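Long-range contacts in glutamine synthetase (Helicobacter pylori, PDB 5ZLI), which is a type I beta glutamine synthetase, a twelve-subunit enzyme whose chains each combine a beta-grasp domain with a catalytic domain: residues Val24-Phe29 and His40-Phe45; Lys65-Gly69 and Tyr110-Pro114; Lys268-Asn274 and Gly335-Pro339. All blocks are in the same frame, centred on the assembly; numbering follows the deposited sequence.

Interaction 1: Val24-Phe29 and His40-Phe45; sequences VEFVDF and HIAYSF
The rings of Phe-29 and Tyr-43 meet rim to rim across the antiparallel hairpin of strands 26-32 and 38-44 in the beta-grasp domain. CE2 of Phe-29 lies 3.3 Å from CD1 of Tyr-43, their planes 64° apart. Because CG of Phe-29 sits beside its backbone N (chi1 -58°), the ring leans back along its strand to Tyr-43. The CB of Phe-29 rests on Ile-41 CG2, and Ile-57 packs against all three side chains. Phe-45 closes the other end: its N donates to Glu-25 O (3.0 Å), and CD1 of its ring lies 4.2 Å from Val-27 CG2, which comes up at the ring's edge. Between these ends Val-27 and Tyr-43 exchange two backbone bonds, and Ala-42 and Tyr-43 carry the sheet on into a strand of a neighbouring subunit.

Asp-28 stands on the face shared with Phe-26, Ala-42 and Ser-44. Its OD1 accepts His-40 ND1 (2.5 Å) through the syn lone pair; the oxygen lies in the imidazole plane, the carboxylate almost perpendicular to it. Asp-28 OD2 pairs with Arg-30, and His-40 NE2 bonds weakly to Asp-197 of that subunit. These carboxylates may favour the charged imidazole, an effect Arg-30 could temper.

Interaction 2: Lys65-Gly69 and Tyr110-Pro114; sequences KGWQG and YEKCP
Trp-67 and Tyr-110 form an edge-to-face aromatic pair where the loop after strand 57-60 meets the turn leading into helix 114-128. The edge of Tyr-110 points at one face of the five-membered ring of Trp-67, with centroids 5.0 Å apart and planes at 71°. The closest ring atoms are CE2 of Tyr-110 and CD1 of Trp-67, 3.8 Å apart. CG of Tyr-110 is anti to the backbone N (chi1 -169°), and from there the ring reaches across to the opposing loop, with OH beside the Trp-67 backbone at CA.

Hydrogen bonds run in both directions between the loops. Trp-67 NE1 donates to Lys-112 O over 3.1 Å, meeting the carbonyl from above its plane. In return, the CD-CE end of Lys-112 passes Gly-66 O, and the chain, bent at chi3, places NZ 3.0 Å from that oxygen. The same ammonium makes a weak bond to Trp-67 O. Within the second loop, Cys-113 N bonds to Tyr-110 O and closes a type I turn, and Cys-113 then serves as N-cap of the helix.

Apolar contacts also border the indole. Pro-114 CD approaches the edge of the six-membered ring at CZ2 (4.1 Å), and Val-101 of strand 94-103, Ile-34 and the ring of Phe-64 also touch the Trp-67 side chain.

The ammonium of Lys-112 thus rests chiefly on Gly-66 O and only weakly on the next carbonyl, and the indole N-H is satisfied by the backbone of the same lysine. This reciprocal grip ties the beta-grasp loop to the start of helix 114-128 through backbone carbonyls.

Interaction 3: Lys268-Asn274 and Gly335-Pro339; sequences KPLYGDN and GYEAP
Tyr-336 receives the ammonium of Lys-268 over one face of its ring, a cation-pi contact between two loops of the catalytic domain. By sequence, GYEAP and GDN resemble the flap and the asparagine-bearing loop that border the active site in bacterial type I glutamine synthetases, so the contact probably joins those two elements.

The first residue of 335-339 to touch is Tyr-336, which carries most of the contact. Its CB points toward the other loop, and CG lies beside the backbone N (chi1 -67°). Lys-268 NZ sits 4.0 Å from the ring centroid and only 15° off the normal, although shifted from the centre toward the rim on the CG and CD2 side. A bend at chi2 (80°) brings the lysine chain round to this position, and the two side chains cross at about a right angle.

Farther along the ring, CD1 lies 3.7 Å from Asp-273 C, and the hydroxyl end reaches Gly-272, where OH is 3.5 Å from CA. Gly-272 belongs to a type II turn from Leu-270 to Asp-273, and its positive phi suits glycine. At the ring's edge Asn-274 OD1 lies near the plane, 3.4 Å from Tyr-336 CD1. The amide of Asn-274 also comes close to Tyr-336 O without forming a hydrogen bond. Asp-273 OD1 accepts the backbone N of Asn-274 (2.8 Å), which steadies the chain just before that amide.

Glu-337 follows, with backbone angles in the left-handed helical region. Its O is bonded by Arg-369, and its carboxylate comes near the like-charged Asp-60 of a neighbouring subunit. Across the contact, Glu-337 OE1 lies 4.4 Å from Asn-274 ND2.

Overall arrangement
The three contacts follow one another along the chain and do not touch. Interaction 1 is buried and is the one made of regular strands, where backbone bonds dominate and the Phe-29 and Tyr-43 rings pack on the same face. Interactions 2 and 3 are partly buried meetings of loops and depend on a tryptophan or tyrosine ring and a lysine; the lysine seeks backbone carbonyls in interaction 2 but a ring face in interaction 3. Strand 94-103 flanks both interactions 1 and 2, whose centres are about 23 Å apart. Interaction 3 lies across the chain's centre from both, its centre about 40 Å from that of interaction 1. Neighbouring subunits reach interactions 1 and 3, whereas interaction 2 is touched by none.

Interaction 1: Val24-Phe29 and His40-Phe45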
loop_
_atom_site.group_PDB
_atom_site.type_symbol
_atom_site.label_atom_id
_atom_site.label_comp_id
_atom_site.label_asym_id
_atom_site.label_seq_id
_atom_site.Cartn_x
_atom_site.Cartn_y
_atom_site.Cartn_z
ATOM N N VAL B 24 -7.484 52.154 -9.611
ATOM C CA VAL B 24 -8.338 51.077 -10.100
ATOM C C VAL B 24 -7.855 50.698 -11.491
ATOM O O VAL B 24 -7.648 51.550 -12.367
ATOM C CB VAL B 24 -9.817 51.503 -10.130
ATOM C CG1 VAL B 24 -10.617 50.595 -11.035
ATOM C CG2 VAL B 24 -10.406 51.380 -8.792
ATOM N N GLU B 25 -7.686 49.415 -11.700
ATOM C CA GLU B 25 -7.176 48.968 -12.963
ATOM C C GLU B 25 -8.183 48.185 -13.754
ATOM O O GLU B 25 -7.936 47.945 -14.933
ATOM C CB GLU B 25 -5.909 48.163 -12.749
ATOM C CG GLU B 25 -4.944 48.920 -11.886
ATOM C CD GLU B 25 -3.530 48.473 -12.147
ATOM O OE1 GLU B 25 -3.325 47.244 -12.074
ATOM O OE2 GLU B 25 -2.650 49.324 -12.454
ATOM N N PHE B 26 -9.290 47.765 -13.138
ATOM C CA PHE B 26 -10.334 47.042 -13.846
ATOM C C PHE B 26 -11.681 47.484 -13.305
ATOM O O PHE B 26 -11.839 47.694 -12.098
ATOM C CB PHE B 26 -10.139 45.526 -13.714
ATOM C CG PHE B 26 -8.912 45.052 -14.409
ATOM C CD1 PHE B 26 -7.686 45.045 -13.752
ATOM C CD2 PHE B 26 -8.951 44.712 -15.746
ATOM C CE1 PHE B 26 -6.523 44.673 -14.420
ATOM C CE2 PHE B 26 -7.807 44.333 -16.414
ATOM C CZ PHE B 26 -6.588 44.308 -15.748
ATOM N N VAL B 27 -12.658 47.606 -14.198
ATOM C CA VAL B 27 -14.020 47.918 -13.803
ATOM C C VAL B 27 -14.863 46.680 -14.103
ATOM O O VAL B 27 -14.939 46.223 -15.255
ATOM C CB VAL B 27 -14.551 49.172 -14.523
ATOM C CG1 VAL B 27 -15.962 49.515 -14.075
ATOM C CG2 VAL B 27 -13.654 50.356 -14.265
ATOM N N ASP B 28 -15.522 46.166 -13.073
ATOM C CA ASP B 28 -16.215 44.884 -13.105
ATOM C C ASP B 28 -17.709 45.203 -13.187
ATOM O O ASP B 28 -18.377 45.434 -12.178
ATOM C CB ASP B 28 -15.857 44.050 -11.854
ATOM C CG ASP B 28 -16.015 42.542 -12.072
ATOM O OD1 ASP B 28 -16.012 42.106 -13.251
ATOM O OD2 ASP B 28 -16.112 41.793 -11.064
ATOM N N PHE B 29 -18.234 45.241 -14.409
ATOM C CA PHE B 29 -19.644 45.552 -14.595
ATOM C C PHE B 29 -20.430 44.309 -14.255
ATOM O O PHE B 29 -20.274 43.283 -14.921
ATOM C CB PHE B 29 -19.932 45.977 -16.027
ATOM C CG PHE B 29 -19.146 47.153 -16.463
ATOM C CD1 PHE B 29 -19.303 48.357 -15.821
ATOM C CD2 PHE B 29 -18.286 47.081 -17.530
ATOM C CE1 PHE B 29 -18.579 49.485 -16.204
ATOM C CE2 PHE B 29 -17.566 48.200 -17.932
ATOM C CZ PHE B 29 -17.707 49.406 -17.264
ATOM N N HIS B 40 -20.409 39.027 -14.600
ATOM C CA HIS B 40 -19.517 40.178 -14.718
ATOM C C HIS B 40 -18.714 40.139 -16.012
ATOM O O HIS B 40 -18.562 39.102 -16.669
ATOM C CB HIS B 40 -18.563 40.301 -13.523
ATOM C CG HIS B 40 -17.481 39.266 -13.487
ATOM N ND1 HIS B 40 -16.149 39.588 -13.343
ATOM C CD2 HIS B 40 -17.533 37.918 -13.587
ATOM C CE1 HIS B 40 -15.427 38.483 -13.345
ATOM N NE2 HIS B 40 -16.242 37.456 -13.495
ATOM N N ILE B 41 -18.187 41.309 -16.348
ATOM C CA ILE B 41 -17.333 41.547 -17.500
ATOM C C ILE B 41 -16.423 42.704 -17.125
ATOM O O ILE B 41 -16.888 43.781 -16.751
ATOM C CB ILE B 41 -18.152 41.835 -18.773
ATOM C CG1 ILE B 41 -17.281 42.494 -19.839
ATOM C CG2 ILE B 41 -19.342 42.650 -18.466
ATOM C CD1 ILE B 41 -17.998 42.746 -21.144
ATOM N N ALA B 42 -15.126 42.480 -17.172
ATOM C CA ALA B 42 -14.184 43.454 -16.664
ATOM C C ALA B 42 -13.604 44.229 -17.834
ATOM O O ALA B 42 -13.293 43.655 -18.880
ATOM C CB ALA B 42 -13.070 42.786 -15.861
ATOM N N TYR B 43 -13.522 45.544 -17.682
ATOM C CA TYR B 43 -12.859 46.398 -18.658
ATOM C C TYR B 43 -11.570 46.910 -18.053
ATOM O O TYR B 43 -11.539 47.308 -16.888
ATOM C CB TYR B 43 -13.723 47.579 -19.096
ATOM C CG TYR B 43 -14.530 47.366 -20.370
ATOM C CD1 TYR B 43 -15.830 46.833 -20.341
ATOM C CD2 TYR B 43 -14.001 47.735 -21.607
ATOM C CE1 TYR B 43 -16.566 46.667 -21.514
ATOM C CE2 TYR B 43 -14.728 47.564 -22.779
ATOM C CZ TYR B 43 -16.006 47.034 -22.727
ATOM O OH TYR B 43 -16.702 46.883 -23.904
ATOM N N SER B 44 -10.505 46.837 -18.831
ATOM C CA SER B 44 -9.260 47.457 -18.440
ATOM C C SER B 44 -9.512 48.945 -18.299
ATOM O O SER B 44 -9.894 49.605 -19.275
ATOM C CB SER B 44 -8.205 47.170 -19.523
ATOM O OG SER B 44 -6.876 47.544 -19.162
ATOM N N PHE B 45 -9.390 49.469 -17.076
ATOM C CA PHE B 45 -9.619 50.896 -16.879
ATOM C C PHE B 45 -8.680 51.639 -17.823
ATOM O O PHE B 45 -7.663 51.102 -18.280
ATOM C CB PHE B 45 -9.367 51.311 -15.426
ATOM C CG PHE B 45 -9.524 52.800 -15.154
ATOM C CD1 PHE B 45 -10.776 53.368 -14.994
ATOM C CD2 PHE B 45 -8.415 53.632 -15.079
ATOM C CE1 PHE B 45 -10.915 54.730 -14.738
ATOM C CE2 PHE B 45 -8.553 54.999 -14.829
ATOM C CZ PHE B 45 -9.795 55.540 -14.657
#

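Interaction 2: Lys65-Gly69 and Tyr110-Pro114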
loop_
_atom_site.group_PDB
_atom_site.type_symbol
_atom_site.label_atom_id
_atom_site.label_comp_id
_atom_site.label_asym_id
_atom_site.label_seq_id
_atom_site.Cartn_x
_atom_site.Cartn_y
_atom_site.Cartn_z
ATOM N N LYS B 65 -30.569 31.851 -20.677
ATOM C CA LYS B 65 -31.842 31.248 -21.026
ATOM C C LYS B 65 -32.961 32.084 -20.438
ATOM O O LYS B 65 -32.882 32.552 -19.298
ATOM C CB LYS B 65 -31.912 29.773 -20.605
ATOM C CG LYS B 65 -32.949 28.979 -21.462
ATOM C CD LYS B 65 -33.380 27.656 -20.808
ATOM C CE LYS B 65 -34.556 26.957 -21.531
ATOM N NZ LYS B 65 -35.860 27.717 -21.460
ATOM N N GLY B 66 -33.999 32.284 -21.242
ATOM C CA GLY B 66 -35.039 33.242 -20.964
ATOM C C GLY B 66 -34.831 34.604 -21.596
ATOM O O GLY B 66 -35.808 35.363 -21.703
ATOM N N TRP B 67 -33.637 34.884 -22.119
ATOM C CA TRP B 67 -33.296 36.187 -22.699
ATOM C C TRP B 67 -33.298 36.121 -24.196
ATOM O O TRP B 67 -34.378 35.687 -24.768
ATOM C CB TRP B 67 -31.959 36.656 -22.104
ATOM C CG TRP B 67 -32.088 37.323 -20.799
ATOM C CD1 TRP B 67 -33.215 37.437 -20.056
ATOM C CD2 TRP B 67 -31.088 38.100 -20.135
ATOM N NE1 TRP B 67 -32.970 38.178 -18.929
ATOM C CE2 TRP B 67 -31.668 38.602 -18.954
ATOM C CE3 TRP B 67 -29.754 38.400 -20.409
ATOM C CZ2 TRP B 67 -30.963 39.392 -18.049
ATOM C CZ3 TRP B 67 -29.048 39.176 -19.504
ATOM C CH2 TRP B 67 -29.657 39.662 -18.336
ATOM N N GLN B 68 -32.294 36.554 -24.938
ATOM C CA GLN B 68 -32.319 36.793 -26.374
ATOM C C GLN B 68 -31.933 35.545 -27.182
ATOM O O GLN B 68 -31.185 34.679 -26.708
ATOM C CB GLN B 68 -31.389 37.950 -26.722
ATOM C CG GLN B 68 -31.887 39.285 -26.249
ATOM C CD GLN B 68 -33.225 39.662 -26.854
ATOM O OE1 GLN B 68 -33.300 39.985 -28.026
ATOM N NE2 GLN B 68 -34.286 39.636 -26.051
ATOM N N GLY B 69 -32.513 35.441 -28.421
ATOM C CA GLY B 69 -32.021 34.526 -29.440
ATOM C C GLY B 69 -30.765 35.028 -30.156
ATOM O O GLY B 69 -30.424 36.209 -30.127
ATOM N N TYR B 110 -34.738 46.803 -20.562
ATOM C CA TYR B 110 -35.108 45.452 -20.985
ATOM C C TYR B 110 -36.208 44.925 -20.095
ATOM O O TYR B 110 -36.062 44.877 -18.869
ATOM C CB TYR B 110 -33.894 44.534 -20.924
ATOM C CG TYR B 110 -34.052 43.169 -21.569
ATOM C CD1 TYR B 110 -34.930 42.949 -22.634
ATOM C CD2 TYR B 110 -33.285 42.100 -21.132
ATOM C CE1 TYR B 110 -35.038 41.688 -23.232
ATOM C CE2 TYR B 110 -33.384 40.847 -21.708
ATOM C CZ TYR B 110 -34.250 40.644 -22.756
ATOM O OH TYR B 110 -34.292 39.378 -23.293
ATOM N N GLU B 111 -37.333 44.568 -20.710
ATOM C CA GLU B 111 -38.462 44.163 -19.887
ATOM C C GLU B 111 -38.222 42.825 -19.190
ATOM O O GLU B 111 -38.966 42.490 -18.260
ATOM C CB GLU B 111 -39.741 44.167 -20.746
ATOM C CG GLU B 111 -39.847 43.069 -21.820
ATOM C CD GLU B 111 -40.948 43.352 -22.837
ATOM O OE1 GLU B 111 -42.123 43.369 -22.447
ATOM O OE2 GLU B 111 -40.638 43.556 -24.037
ATOM N N LYS B 112 -37.171 42.089 -19.567
ATOM C CA LYS B 112 -36.832 40.815 -18.934
ATOM C C LYS B 112 -35.579 40.917 -18.079
ATOM O O LYS B 112 -35.112 39.898 -17.552
ATOM C CB LYS B 112 -36.653 39.723 -19.995
ATOM C CG LYS B 112 -37.880 39.471 -20.847
ATOM C CD LYS B 112 -37.835 38.144 -21.584
ATOM C CE LYS B 112 -37.005 38.238 -22.834
ATOM N NZ LYS B 112 -37.253 37.058 -23.709
ATOM N N CYS B 113 -35.086 42.141 -17.856
ATOM C CA CYS B 113 -33.957 42.371 -16.972
ATOM C C CYS B 113 -34.504 42.469 -15.553
ATOM O O CYS B 113 -35.218 43.424 -15.246
ATOM C CB CYS B 113 -33.210 43.643 -17.360
ATOM S SG CYS B 113 -32.006 44.174 -16.111
ATOM N N PRO B 114 -34.190 41.521 -14.668
ATOM C CA PRO B 114 -34.793 41.534 -13.335
ATOM C C PRO B 114 -34.543 42.817 -12.569
ATOM O O PRO B 114 -35.434 43.307 -11.862
ATOM C CB PRO B 114 -34.127 40.338 -12.654
ATOM C CG PRO B 114 -33.669 39.479 -13.737
ATOM C CD PRO B 114 -33.255 40.399 -14.830
#

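Interaction 3: Lys268-Asn274 and Gly335-Pro339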
loop_
_atom_site.group_PDB
_atom_site.type_symbol
_atom_site.label_atom_id
_atom_site.label_comp_id
_atom_site.label_asym_id
_atom_site.label_seq_id
_atom_site.Cartn_x
_atom_site.Cartn_y
_atom_site.Cartn_z
ATOM N N LYS B 268 -32.441 23.868 1.259
ATOM C CA LYS B 268 -32.386 22.658 2.090
ATOM C C LYS B 268 -31.276 21.696 1.649
ATOM O O LYS B 268 -31.518 20.735 0.910
ATOM C CB LYS B 268 -33.751 21.967 2.078
ATOM C CG LYS B 268 -33.946 20.832 3.070
ATOM C CD LYS B 268 -34.250 21.362 4.459
ATOM C CE LYS B 268 -35.073 20.395 5.241
ATOM N NZ LYS B 268 -35.188 20.925 6.596
ATOM N N PRO B 269 -30.023 21.918 2.105
ATOM C CA PRO B 269 -28.943 20.961 1.787
ATOM C C PRO B 269 -28.905 19.720 2.658
ATOM O O PRO B 269 -28.408 18.680 2.229
ATOM C CB PRO B 269 -27.668 21.780 2.002
ATOM C CG PRO B 269 -28.045 22.803 3.009
ATOM C CD PRO B 269 -29.491 23.161 2.710
ATOM N N LEU B 270 -29.404 19.797 3.880
ATOM C CA LEU B 270 -29.333 18.677 4.804
ATOM C C LEU B 270 -30.743 18.202 5.074
ATOM O O LEU B 270 -31.582 18.986 5.528
ATOM C CB LEU B 270 -28.670 19.073 6.122
ATOM C CG LEU B 270 -27.290 19.713 6.045
ATOM C CD1 LEU B 270 -26.876 20.206 7.416
ATOM C CD2 LEU B 270 -26.315 18.712 5.534
ATOM N N TYR B 271 -30.994 16.921 4.813
ATOM C CA TYR B 271 -32.247 16.333 5.248
ATOM C C TYR B 271 -32.260 16.269 6.772
ATOM O O TYR B 271 -31.241 16.013 7.418
ATOM C CB TYR B 271 -32.444 14.950 4.641
ATOM C CG TYR B 271 -33.791 14.372 4.975
ATOM C CD1 TYR B 271 -34.953 14.958 4.505
ATOM C CD2 TYR B 271 -33.909 13.253 5.790
ATOM C CE1 TYR B 271 -36.208 14.437 4.812
ATOM C CE2 TYR B 271 -35.157 12.727 6.114
ATOM C CZ TYR B 271 -36.303 13.324 5.618
ATOM O OH TYR B 271 -37.549 12.806 5.929
ATOM N N GLY B 272 -33.400 16.572 7.352
ATOM C CA GLY B 272 -33.523 16.440 8.787
ATOM C C GLY B 272 -32.901 17.546 9.606
ATOM O O GLY B 272 -32.826 17.413 10.837
ATOM N N ASP B 273 -32.492 18.647 8.976
ATOM C CA ASP B 273 -32.052 19.807 9.724
ATOM C C ASP B 273 -32.666 21.035 9.075
ATOM O O ASP B 273 -33.281 20.955 8.005
ATOM C CB ASP B 273 -30.537 19.922 9.802
ATOM C CG ASP B 273 -30.076 20.616 11.095
ATOM O OD1 ASP B 273 -30.941 21.138 11.851
ATOM O OD2 ASP B 273 -28.854 20.596 11.369
ATOM N N ASN B 274 -32.548 22.165 9.766
ATOM C CA ASN B 274 -33.237 23.378 9.346
ATOM C C ASN B 274 -32.806 23.794 7.958
ATOM O O ASN B 274 -31.638 23.652 7.590
ATOM C CB ASN B 274 -32.969 24.534 10.312
ATOM C CG ASN B 274 -34.077 24.723 11.305
ATOM O OD1 ASN B 274 -34.801 23.787 11.659
ATOM N ND2 ASN B 274 -34.247 25.951 11.729
ATOM N N GLY B 335 -42.051 21.860 10.836
ATOM C CA GLY B 335 -41.270 21.547 12.011
ATOM C C GLY B 335 -39.838 21.987 12.026
ATOM O O GLY B 335 -39.084 21.535 12.896
ATOM N N TYR B 336 -39.450 22.895 11.143
ATOM C CA TYR B 336 -38.083 23.400 11.071
ATOM C C TYR B 336 -38.112 24.918 11.064
ATOM O O TYR B 336 -37.167 25.567 10.592
ATOM C CB TYR B 336 -37.362 22.856 9.830
ATOM C CG TYR B 336 -37.124 21.376 9.896
ATOM C CD1 TYR B 336 -36.050 20.856 10.613
ATOM C CD2 TYR B 336 -38.036 20.481 9.319
ATOM C CE1 TYR B 336 -35.868 19.470 10.717
ATOM C CE2 TYR B 336 -37.865 19.099 9.421
ATOM C CZ TYR B 336 -36.783 18.604 10.117
ATOM O OH TYR B 336 -36.647 17.241 10.191
ATOM N N GLU B 337 -39.168 25.473 11.676
ATOM C CA GLU B 337 -39.454 26.906 11.691
ATOM C C GLU B 337 -39.631 27.456 10.272
ATOM O O GLU B 337 -39.370 28.634 10.000
ATOM C CB GLU B 337 -38.368 27.632 12.490
ATOM C CG GLU B 337 -38.512 27.163 13.939
ATOM C CD GLU B 337 -37.403 27.579 14.873
ATOM O OE1 GLU B 337 -36.582 28.464 14.506
ATOM O OE2 GLU B 337 -37.345 26.969 15.981
ATOM N N ALA B 338 -40.104 26.584 9.365
ATOM C CA ALA B 338 -40.431 26.885 7.987
ATOM C C ALA B 338 -41.937 26.853 7.783
ATOM O O ALA B 338 -42.589 25.860 8.143
ATOM C CB ALA B 338 -39.760 25.880 7.047
ATOM N N PRO B 339 -42.509 27.901 7.185
ATOM C CA PRO B 339 -43.963 27.949 6.989
ATOM C C PRO B 339 -44.471 26.969 5.940
ATOM O O PRO B 339 -43.962 26.910 4.817
ATOM C CB PRO B 339 -44.200 29.388 6.535
ATOM C CG PRO B 339 -42.907 29.790 5.904
ATOM C CD PRO B 339 -41.856 29.143 6.739
#